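Local coordinates for occlusion-derived virus envelope protein E66 (Autographa californica nucleopolyhedrovirus, PDB 3VSN), which cleaves non-sulfated chondroitin as a polysaccharide lyase of the viral envelope and is essential for oral infection of the insect host, at residues Phe228-Gln233 / Ser648-Gln653. Numbering follows the deposited sequence.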
ATOM      1  N   PHE A 228       0.518 -17.888   5.002  1.00 19.24           N
ATOM      2  CA  PHE A 228       1.069 -16.986   3.981  1.00 19.30           C
ATOM      3  C   PHE A 228       2.379 -17.492   3.369  1.00 19.37           C
ATOM      4  O   PHE A 228       3.398 -16.798   3.414  1.00 19.53           O
ATOM      5  CB  PHE A 228       1.192 -15.549   4.513  1.00 19.05           C
ATOM      6  CG  PHE A 228      -0.136 -14.878   4.730  1.00 19.05           C
ATOM      7  CD1 PHE A 228      -0.903 -14.460   3.647  1.00 18.70           C
ATOM      8  CD2 PHE A 228      -0.631 -14.680   6.015  1.00 18.88           C
ATOM      9  CE1 PHE A 228      -2.134 -13.852   3.840  1.00 19.07           C
ATOM     10  CE2 PHE A 228      -1.861 -14.072   6.214  1.00 18.97           C
ATOM     11  CZ  PHE A 228      -2.613 -13.656   5.126  1.00 18.96           C
ATOM     12  N   PRO A 229       2.353 -18.709   2.788  1.00 19.54           N
ATOM     13  CA  PRO A 229       3.548 -19.178   2.089  1.00 19.51           C
ATOM     14  C   PRO A 229       3.753 -18.329   0.838  1.00 19.39           C
ATOM     15  O   PRO A 229       2.792 -17.745   0.333  1.00 19.26           O
ATOM     16  CB  PRO A 229       3.177 -20.609   1.692  1.00 19.71           C
ATOM     17  CG  PRO A 229       1.688 -20.581   1.547  1.00 19.83           C
ATOM     18  CD  PRO A 229       1.214 -19.636   2.618  1.00 19.50           C
ATOM     19  N   TYR A 230       4.987 -18.237   0.354  1.00 19.20           N
ATOM     20  CA  TYR A 230       5.226 -17.589  -0.932  1.00 19.53           C
ATOM     21  C   TYR A 230       4.535 -18.391  -2.032  1.00 19.78           C
ATOM     22  O   TYR A 230       4.586 -19.623  -2.035  1.00 19.14           O
ATOM     23  CB  TYR A 230       6.722 -17.473  -1.230  1.00 19.11           C
ATOM     24  CG  TYR A 230       7.504 -16.642  -0.240  1.00 19.19           C
ATOM     25  CD1 TYR A 230       7.376 -15.250  -0.208  1.00 19.32           C
ATOM     26  CD2 TYR A 230       8.387 -17.245   0.654  1.00 19.30           C
ATOM     27  CE1 TYR A 230       8.102 -14.487   0.694  1.00 19.42           C
ATOM     28  CE2 TYR A 230       9.117 -16.491   1.560  1.00 19.41           C
ATOM     29  CZ  TYR A 230       8.971 -15.115   1.575  1.00 19.57           C
ATOM     30  OH  TYR A 230       9.693 -14.366   2.473  1.00 19.96           O
ATOM     31  N   VAL A 231       3.866 -17.689  -2.943  1.00 20.34           N
ATOM     32  CA  VAL A 231       3.250 -18.320  -4.111  1.00 21.32           C
ATOM     33  C   VAL A 231       3.882 -17.739  -5.375  1.00 22.37           C
ATOM     34  O   VAL A 231       4.450 -16.648  -5.335  1.00 22.19           O
ATOM     35  CB  VAL A 231       1.704 -18.163  -4.129  1.00 21.19           C
ATOM     36  CG1 VAL A 231       1.080 -18.802  -2.893  1.00 21.13           C
ATOM     37  CG2 VAL A 231       1.282 -16.702  -4.244  1.00 20.98           C
ATOM     38  N   THR A 232       3.804 -18.463  -6.489  1.00 24.04           N
ATOM     39  CA  THR A 232       4.375 -17.953  -7.744  1.00 25.83           C
ATOM     40  C   THR A 232       3.338 -17.268  -8.638  1.00 26.32           C
ATOM     41  O   THR A 232       3.680 -16.419  -9.464  1.00 27.00           O
ATOM     42  CB  THR A 232       5.161 -19.028  -8.523  1.00 26.46           C
ATOM     43  OG1 THR A 232       4.434 -20.261  -8.513  1.00 27.42           O
ATOM     44  CG2 THR A 232       6.531 -19.242  -7.886  1.00 26.43           C
ATOM     45  N   GLN A 233       2.072 -17.631  -8.457  1.00 26.88           N
ATOM     46  CA  GLN A 233       0.971 -16.990  -9.175  1.00 26.73           C
ATOM     47  C   GLN A 233      -0.317 -17.075  -8.358  1.00 25.08           C
ATOM     48  O   GLN A 233      -0.386 -17.814  -7.372  1.00 24.47           O
ATOM     49  CB  GLN A 233       0.793 -17.605 -10.576  1.00 28.80           C
ATOM     50  CG  GLN A 233       0.013 -18.914 -10.637  1.00 31.33           C
ATOM     51  CD  GLN A 233       0.615 -20.017  -9.785  1.00 32.95           C
ATOM     52  OE1 GLN A 233       1.832 -20.218  -9.771  1.00 35.50           O
ATOM     53  NE2 GLN A 233      -0.238 -20.741  -9.068  1.00 34.36           N
ATOM     54  N   SER A 648      17.694 -16.969  -8.593  1.00 17.95           N
ATOM     55  CA  SER A 648      16.718 -16.060  -9.184  1.00 18.53           C
ATOM     56  C   SER A 648      15.307 -16.272  -8.640  1.00 18.73           C
ATOM     57  O   SER A 648      14.345 -15.753  -9.210  1.00 18.56           O
ATOM     58  CB  SER A 648      16.723 -16.198 -10.707  1.00 18.86           C
ATOM     59  OG  SER A 648      16.289 -17.492 -11.083  1.00 19.83           O
ATOM     60  N   THR A 649      15.182 -17.020  -7.543  1.00 19.09           N
ATOM     61  CA  THR A 649      13.864 -17.339  -6.976  1.00 19.81           C
ATOM     62  C   THR A 649      13.090 -16.083  -6.570  1.00 19.97           C
ATOM     63  O   THR A 649      11.913 -15.946  -6.903  1.00 20.10           O
ATOM     64  CB  THR A 649      13.961 -18.302  -5.766  1.00 20.18           C
ATOM     65  OG1 THR A 649      14.649 -19.498  -6.158  1.00 20.82           O
ATOM     66  CG2 THR A 649      12.565 -18.679  -5.247  1.00 20.42           C
ATOM     67  N   PHE A 650      13.767 -15.170  -5.873  1.00 20.11           N
ATOM     68  CA  PHE A 650      13.120 -13.999  -5.274  1.00 20.70           C
ATOM     69  C   PHE A 650      13.517 -12.688  -5.954  1.00 20.00           C
ATOM     70  O   PHE A 650      12.702 -11.773  -6.071  1.00 20.50           O
ATOM     71  CB  PHE A 650      13.448 -13.908  -3.771  1.00 21.71           C
ATOM     72  CG  PHE A 650      13.282 -15.205  -3.019  1.00 22.85           C
ATOM     73  CD1 PHE A 650      12.032 -15.601  -2.547  1.00 23.36           C
ATOM     74  CD2 PHE A 650      14.381 -16.025  -2.765  1.00 23.50           C
ATOM     75  CE1 PHE A 650      11.879 -16.792  -1.848  1.00 23.93           C
ATOM     76  CE2 PHE A 650      14.234 -17.219  -2.066  1.00 24.22           C
ATOM     77  CZ  PHE A 650      12.981 -17.602  -1.607  1.00 24.13           C
ATOM     78  N   ASP A 651      14.771 -12.605  -6.391  1.00 19.19           N
ATOM     79  CA  ASP A 651      15.363 -11.353  -6.872  1.00 18.62           C
ATOM     80  C   ASP A 651      16.044 -11.552  -8.222  1.00 17.18           C
ATOM     81  O   ASP A 651      16.584 -12.623  -8.487  1.00 16.98           O
ATOM     82  CB  ASP A 651      16.390 -10.840  -5.861  1.00 20.05           C
ATOM     83  CG  ASP A 651      15.782 -10.532  -4.501  1.00 21.85           C
ATOM     84  OD1 ASP A 651      14.858  -9.698  -4.427  1.00 22.96           O
ATOM     85  OD2 ASP A 651      16.248 -11.109  -3.497  1.00 23.50           O
ATOM     86  N   LEU A 652      16.034 -10.514  -9.058  1.00 15.66           N
ATOM     87  CA  LEU A 652      16.561 -10.618 -10.427  1.00 14.59           C
ATOM     88  C   LEU A 652      17.690  -9.636 -10.748  1.00 13.85           C
ATOM     89  O   LEU A 652      18.037  -9.435 -11.918  1.00 13.30           O
ATOM     90  CB  LEU A 652      15.425 -10.462 -11.445  1.00 14.39           C
ATOM     91  CG  LEU A 652      14.400 -11.599 -11.512  1.00 14.32           C
ATOM     92  CD1 LEU A 652      13.170 -11.169 -12.299  1.00 14.20           C
ATOM     93  CD2 LEU A 652      15.020 -12.851 -12.118  1.00 14.44           C
ATOM     94  N   GLN A 653      18.276  -9.045  -9.711  1.00 13.05           N
ATOM     95  CA  GLN A 653      19.342  -8.065  -9.897  1.00 12.74           C
ATOM     96  C   GLN A 653      20.725  -8.693  -9.786  1.00 12.68           C
ATOM     97  O   GLN A 653      21.007  -9.437  -8.846  1.00 12.82           O
ATOM     98  CB  GLN A 653      19.202  -6.914  -8.899  1.00 12.49           C
ATOM     99  CG  GLN A 653      17.953  -6.070  -9.108  1.00 12.28           C
ATOM    100  CD  GLN A 653      17.772  -5.003  -8.046  1.00 12.24           C
ATOM    101  OE1 GLN A 653      18.741  -4.401  -7.577  1.00 12.04           O
ATOM    102  NE2 GLN A 653      16.520  -4.755  -7.668  1.00 12.04           N
TER
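Tyr230 and Phe650 meet in a T-shaped (edge-to-face) aromatic pair, the one interaction joining 228-233 to 648-653. Phe650 supplies the edge: its CE1 stands 4.3 Å from Tyr230 CD2, above the tyrosine face and displaced toward the rim. The ring planes are inclined at 66° with centroids 5.8 Å apart, which fits an edge-on approach and excludes a parallel stack. With CG anti to its own carbonyl carbon (chi1 -62°), Tyr230 presents one ring face to Phe650, whose ring, at chi1 -47°, carries CE1 over to it while the two CA atoms remain 9.7 Å apart. Only about 60 Å² is buried, counted over both segments, as befits a light surface contact between partly exposed rings. The ring pair lies away from the catalytic residues.

Local packing accompanies the pair on the phenylalanine side, where Thr649 CG2 lies 3.7 Å above the centre of the Phe650 ring, a CH-pi-like placement against one face.

The pair bridges the N-terminal alpha/alpha-toroid region, related to polysaccharide lyase family 8, and the C-terminal beta-sheet part of the chain. Tyr230 belongs to the short, weakly bonded strand 230-231, outermost in its small sheet within the chain, which follows helix 217-225; it also packs on Asn275 and on Leu237 of strand 236-238. Phe650 sits on the loop linking strands 642-645 and 654-658, the latter lying between 600-605 and 631-633 in an antiparallel sheet.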